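Local atomic coordinates of XRE-family like protein (Pseudomonas syringae pv. tomato, PDB entry 3F6W), a protein that probably binds DNA, as expected of a helix-turn-helix regulator of the xenobiotic response element (XRE) family. Residues Y12-D17 / S75-M80; S42-T47 / M60-G65. One frame throughout, in Å; residues are numbered along the deposited sequence.

Contact 1: Y12-D17 / S75-M80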
loop_
_atom_site.group_PDB
_atom_site.type_symbol
_atom_site.label_atom_id
_atom_site.label_comp_id
_atom_site.label_asym_id
_atom_site.label_seq_id
_atom_site.Cartn_x
_atom_site.Cartn_y
_atom_site.Cartn_z
ATOM N N TYR A 12 6.407 1.846 -1.275
ATOM C CA TYR A 12 7.740 1.674 -1.846
ATOM C C TYR A 12 7.618 1.174 -3.286
ATOM O O TYR A 12 8.302 1.661 -4.184
ATOM C CB TYR A 12 8.570 0.711 -0.992
ATOM C CG TYR A 12 10.003 0.619 -1.480
ATOM C CD1 TYR A 12 10.952 1.537 -1.071
ATOM C CD2 TYR A 12 10.386 -0.367 -2.375
ATOM C CE1 TYR A 12 12.263 1.481 -1.535
ATOM C CE2 TYR A 12 11.703 -0.440 -2.848
ATOM C CZ TYR A 12 12.631 0.482 -2.406
ATOM O OH TYR A 12 13.919 0.420 -2.872
ATOM N N GLN A 13 6.711 0.231 -3.527
ATOM C CA GLN A 13 6.565 -0.283 -4.882
ATOM C C GLN A 13 6.031 0.793 -5.823
ATOM O O GLN A 13 6.460 0.871 -6.981
ATOM C CB GLN A 13 5.697 -1.540 -4.907
ATOM C CG GLN A 13 6.373 -2.749 -4.264
ATOM C CD GLN A 13 7.451 -3.361 -5.143
ATOM O OE1 GLN A 13 8.546 -3.673 -4.676
ATOM N NE2 GLN A 13 7.141 -3.536 -6.422
ATOM N N ALA A 14 5.128 1.631 -5.320
ATOM C CA ALA A 14 4.587 2.742 -6.099
ATOM C C ALA A 14 5.691 3.733 -6.445
ATOM O O ALA A 14 5.770 4.223 -7.575
ATOM C CB ALA A 14 3.431 3.443 -5.331
ATOM N N LEU A 15 6.565 4.017 -5.483
ATOM C CA LEU A 15 7.732 4.844 -5.775
ATOM C C LEU A 15 8.601 4.239 -6.885
ATOM O O LEU A 15 9.033 4.955 -7.797
ATOM C CB LEU A 15 8.563 5.098 -4.514
ATOM C CG LEU A 15 9.706 6.092 -4.696
ATOM C CD1 LEU A 15 9.156 7.417 -5.203
ATOM C CD2 LEU A 15 10.441 6.281 -3.378
ATOM N N LEU A 16 8.859 2.933 -6.831
ATOM C CA LEU A 16 9.617 2.306 -7.923
ATOM C C LEU A 16 8.893 2.446 -9.275
ATOM O O LEU A 16 9.527 2.678 -10.311
ATOM C CB LEU A 16 9.902 0.832 -7.642
ATOM C CG LEU A 16 10.840 0.494 -6.471
ATOM C CD1 LEU A 16 11.079 -1.014 -6.439
ATOM C CD2 LEU A 16 12.160 1.275 -6.567
ATOM N N ASP A 17 7.578 2.272 -9.258
ATOM C CA ASP A 17 6.738 2.436 -10.454
ATOM C C ASP A 17 6.949 3.837 -11.032
ATOM O O ASP A 17 7.202 4.004 -12.234
ATOM C CB ASP A 17 5.264 2.206 -10.055
ATOM C CG ASP A 17 4.317 2.033 -11.249
ATOM O OD1 ASP A 17 4.791 1.868 -12.400
ATOM O OD2 ASP A 17 3.072 2.040 -11.013
ATOM N N SER A 75 6.648 14.388 -3.095
ATOM C CA SER A 75 5.415 15.120 -2.813
ATOM C C SER A 75 4.225 14.490 -3.516
ATOM O O SER A 75 3.140 14.353 -2.944
ATOM C CB SER A 75 5.569 16.573 -3.241
ATOM O OG SER A 75 6.490 17.226 -2.393
ATOM N N LYS A 76 4.450 14.102 -4.762
ATOM C CA LYS A 76 3.436 13.457 -5.571
ATOM C C LYS A 76 3.052 12.110 -4.983
ATOM O O LYS A 76 1.877 11.767 -4.908
ATOM C CB LYS A 76 3.960 13.279 -6.987
ATOM C CG LYS A 76 3.130 12.374 -7.858
ATOM C CD LYS A 76 3.763 12.282 -9.228
ATOM C CE LYS A 76 4.248 13.651 -9.669
ATOM N NZ LYS A 76 4.848 13.640 -11.025
ATOM N N LEU A 77 4.050 11.341 -4.570
ATOM C CA LEU A 77 3.781 10.053 -3.956
ATOM C C LEU A 77 2.931 10.229 -2.707
ATOM O O LEU A 77 1.952 9.520 -2.503
ATOM C CB LEU A 77 5.089 9.340 -3.620
ATOM C CG LEU A 77 4.922 7.980 -2.958
ATOM C CD1 LEU A 77 4.547 6.934 -3.996
ATOM C CD2 LEU A 77 6.188 7.581 -2.233
ATOM N N GLU A 78 3.295 11.196 -1.877
ATOM C CA GLU A 78 2.594 11.408 -0.626
ATOM C C GLU A 78 1.170 11.885 -0.854
ATOM O O GLU A 78 0.274 11.569 -0.076
ATOM C CB GLU A 78 3.365 12.367 0.270
ATOM C CG GLU A 78 4.644 11.742 0.808
ATOM C CD GLU A 78 5.141 12.418 2.058
ATOM O OE1 GLU A 78 5.076 13.664 2.126
ATOM O OE2 GLU A 78 5.602 11.699 2.969
ATOM N N ALA A 79 0.965 12.612 -1.944
ATOM C CA ALA A 79 -0.355 13.135 -2.275
ATOM C C ALA A 79 -1.349 12.001 -2.514
ATOM O O ALA A 79 -2.564 12.213 -2.530
ATOM C CB ALA A 79 -0.270 14.024 -3.489
HETATM N N MSE A 80 -0.825 10.793 -2.688
HETATM C CA MSE A 80 -1.666 9.646 -3.022
HETATM C C MSE A 80 -2.361 9.021 -1.816
HETATM O O MSE A 80 -3.294 8.229 -1.969
HETATM C CB MSE A 80 -0.852 8.613 -3.794
HETATM C CG MSE A 80 -0.512 9.081 -5.180
HETATM SE SE MSE A 80 0.720 7.892 -6.069
HETATM C CE MSE A 80 0.696 8.748 -7.817
#

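Contact 2: S42-T47 / M60-G65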
loop_
_atom_site.group_PDB
_atom_site.type_symbol
_atom_site.label_atom_id
_atom_site.label_comp_id
_atom_site.label_asym_id
_atom_site.label_seq_id
_atom_site.Cartn_x
_atom_site.Cartn_y
_atom_site.Cartn_z
ATOM N N SER A 42 24.182 -3.050 -12.406
ATOM C CA SER A 42 23.454 -3.899 -11.463
ATOM C C SER A 42 22.790 -3.062 -10.373
ATOM O O SER A 42 21.722 -3.428 -9.877
ATOM C CB SER A 42 24.366 -4.968 -10.849
ATOM O OG SER A 42 25.507 -4.388 -10.233
ATOM N N PHE A 43 23.397 -1.933 -10.022
ATOM C CA PHE A 43 22.792 -1.040 -9.025
ATOM C C PHE A 43 21.406 -0.579 -9.472
ATOM O O PHE A 43 20.428 -0.607 -8.712
ATOM C CB PHE A 43 23.678 0.185 -8.798
ATOM C CG PHE A 43 23.086 1.192 -7.852
ATOM C CD1 PHE A 43 23.185 1.011 -6.481
ATOM C CD2 PHE A 43 22.430 2.321 -8.330
ATOM C CE1 PHE A 43 22.648 1.937 -5.607
ATOM C CE2 PHE A 43 21.890 3.246 -7.462
ATOM C CZ PHE A 43 22.007 3.050 -6.093
ATOM N N VAL A 44 21.332 -0.133 -10.717
ATOM C CA VAL A 44 20.088 0.374 -11.261
ATOM C C VAL A 44 19.102 -0.760 -11.464
ATOM O O VAL A 44 17.940 -0.656 -11.071
ATOM C CB VAL A 44 20.325 1.119 -12.586
ATOM C CG1 VAL A 44 18.995 1.525 -13.202
ATOM C CG2 VAL A 44 21.180 2.342 -12.326
ATOM N N SER A 45 19.564 -1.864 -12.055
ATOM C CA SER A 45 18.648 -2.965 -12.318
ATOM C C SER A 45 18.082 -3.581 -11.029
ATOM O O SER A 45 16.904 -3.902 -10.960
ATOM C CB SER A 45 19.291 -4.034 -13.214
ATOM O OG SER A 45 20.461 -4.560 -12.621
ATOM N N LYS A 46 18.912 -3.733 -10.006
ATOM C CA LYS A 46 18.435 -4.304 -8.742
ATOM C C LYS A 46 17.520 -3.328 -8.006
ATOM O O LYS A 46 16.588 -3.728 -7.299
ATOM C CB LYS A 46 19.613 -4.694 -7.842
ATOM C CG LYS A 46 20.325 -5.965 -8.299
ATOM C CD LYS A 46 21.268 -6.488 -7.243
ATOM C CE LYS A 46 21.800 -7.855 -7.629
ATOM N NZ LYS A 46 22.729 -8.380 -6.603
ATOM N N THR A 47 17.795 -2.039 -8.157
ATOM C CA THR A 47 16.918 -1.032 -7.583
ATOM C C THR A 47 15.539 -1.152 -8.236
ATOM O O THR A 47 14.507 -1.248 -7.551
ATOM C CB THR A 47 17.469 0.384 -7.797
ATOM O OG1 THR A 47 18.620 0.582 -6.969
ATOM C CG2 THR A 47 16.421 1.417 -7.419
HETATM N N MSE A 60 17.780 10.486 -4.010
HETATM C CA MSE A 60 18.031 11.819 -4.531
HETATM C C MSE A 60 18.929 11.740 -5.767
HETATM O O MSE A 60 18.642 12.373 -6.780
HETATM C CB MSE A 60 18.620 12.745 -3.457
HETATM C CG MSE A 60 17.627 13.104 -2.351
HETATM SE SE MSE A 60 18.261 14.602 -1.256
HETATM C CE MSE A 60 19.794 13.716 -0.419
ATOM N N ASP A 61 20.004 10.950 -5.698
ATOM C CA ASP A 61 20.982 10.913 -6.796
ATOM C C ASP A 61 20.384 10.255 -8.043
ATOM O O ASP A 61 20.662 10.656 -9.181
ATOM C CB ASP A 61 22.251 10.144 -6.380
ATOM C CG ASP A 61 23.042 10.843 -5.263
ATOM O OD1 ASP A 61 22.735 12.006 -4.912
ATOM O OD2 ASP A 61 23.977 10.208 -4.723
ATOM N N PHE A 62 19.576 9.227 -7.809
ATOM C CA PHE A 62 18.903 8.477 -8.872
ATOM C C PHE A 62 18.020 9.454 -9.651
ATOM O O PHE A 62 18.073 9.526 -10.884
ATOM C CB PHE A 62 18.059 7.377 -8.210
ATOM C CG PHE A 62 17.603 6.275 -9.140
ATOM C CD1 PHE A 62 18.248 5.047 -9.153
ATOM C CD2 PHE A 62 16.479 6.446 -9.942
ATOM C CE1 PHE A 62 17.803 4.017 -9.981
ATOM C CE2 PHE A 62 16.028 5.425 -10.767
ATOM C CZ PHE A 62 16.693 4.210 -10.788
ATOM N N CYS A 63 17.228 10.226 -8.916
ATOM C CA CYS A 63 16.371 11.250 -9.510
ATOM C C CYS A 63 17.158 12.271 -10.335
ATOM O O CYS A 63 16.815 12.553 -11.496
ATOM C CB CYS A 63 15.578 11.974 -8.415
ATOM S SG CYS A 63 14.203 10.990 -7.727
ATOM N N ARG A 64 18.212 12.828 -9.741
ATOM C CA ARG A 64 19.030 13.804 -10.453
ATOM C C ARG A 64 19.608 13.174 -11.717
ATOM O O ARG A 64 19.703 13.827 -12.756
ATOM C CB ARG A 64 20.142 14.375 -9.559
ATOM C CG ARG A 64 19.772 15.665 -8.830
ATOM C CD ARG A 64 18.789 15.414 -7.719
ATOM N NE ARG A 64 18.379 16.629 -7.018
ATOM C CZ ARG A 64 18.784 16.968 -5.796
ATOM N NH1 ARG A 64 19.634 16.198 -5.133
ATOM N NH2 ARG A 64 18.346 18.087 -5.235
ATOM N N GLY A 65 19.973 11.901 -11.633
ATOM C CA GLY A 65 20.564 11.212 -12.772
ATOM C C GLY A 65 19.599 11.088 -13.948
ATOM O O GLY A 65 20.004 11.061 -15.112
#

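Contact 1: Y12-D17 / S75-M80
The backbone bond from Asp-17 N to Gln-13 O, 2.9 Å long, belongs to the helical turn that presents Ala-14 and Leu-15 to Leu-77, and it illustrates how polar groups can stay within a helix while methyl groups carry the contact. No hydrogen bond crosses between 12-17 and 75-80. Instead the forked end of Leu-77 lies against the first helix where Ala-14 passes into Leu-15. One branch, CD1, comes to 3.9 Å from Ala-14 CB and also rests on the main chain, 3.8 Å from Leu-15 N. The other branch meets the root of the neighbouring side chain, with Leu-77 CD2 4.1 Å from Leu-15 CB. An extended first torsion (chi1 180°) carries the fork of Leu-77 outward from its own backbone. The CA atoms of Leu-15 and Leu-77 stand 6.8 Å apart, the nearest pair between the segments; Ala-14 adds its single methyl alongside. The second subunit adds to this patch: its Ala-3 packs on Ala-14 and its Ile-7 on Leu-77. The contact thus joins the middle of the long helix 3-26 to the C-terminal part of helix 70-78, at a face shared with the second subunit.

Contact 2: S42-T47 / M60-G65
Phe-62 reaches from helix 56-66 to Phe-43, Val-44 and Thr-47 on helix 41-48, which from its place after helix 30-37 is probably the second (recognition) helix of the helix-turn-helix motif. The example is one of a long aromatic side chain filling the gap between two well-separated helices: the short segment axes approach no closer than 12.8 Å and are inclined at 105°, so side chains alone bridge them.

Apolar contacts make up the whole of the junction. Phe-62 points its CB toward the other helix, and an extended first torsion (chi1 -164°) pushes the ring on in the same direction. Its CE1 carbon meets two methyl groups, Thr-47 CG2 at 3.9 Å and Val-44 CG1 at 4.2 Å, both approaching obliquely. The aromatic pair is looser. Phe-43 CE2 comes to the edge of the Phe-62 ring, near its plane, and lies 4.4 Å from Phe-62 CD1. Leu-33 of helix 30-37 and Leu-19 of helix 3-26 also pack against Phe-62, which places the ring in the core of the domain.

Polar interactions stay within helix 41-48. Phe-43 O accepts both the backbone N of Thr-47 and its hydroxyl, which arrive from opposite faces of the carbonyl plane. With chi1 at -71°, Thr-47 turns its methyl to Phe-62 and its hydroxyl back onto its own helix. There Thr-47 OG1 donates to Phe-43 O over 2.8 Å, while lying 4.2 Å above the plane of the Phe-43 ring, over its centre.

In the fold
From the N terminus, the chain runs along helix 3-26, which supplies the first half of contact 1, and then passes through helices 30-37 and 41-48. Contact 2 closes a short loop, with 12 residues between its segments, when helix 56-66 comes back against helix 41-48. Helix 70-78 follows, and its C-terminal part closes contact 1 across 57 intervening residues. The smaller loop therefore lies wholly within the larger, without crossing it. The two centres are about 16 Å apart, on opposite sides of the chain's centre, yet the contacts touch where Leu-16 CD2 packs 3.6 Å from Thr-47 O. Contact 1 ties together the two terminal helices; contact 2 joins the probable recognition helix to helix 56-66.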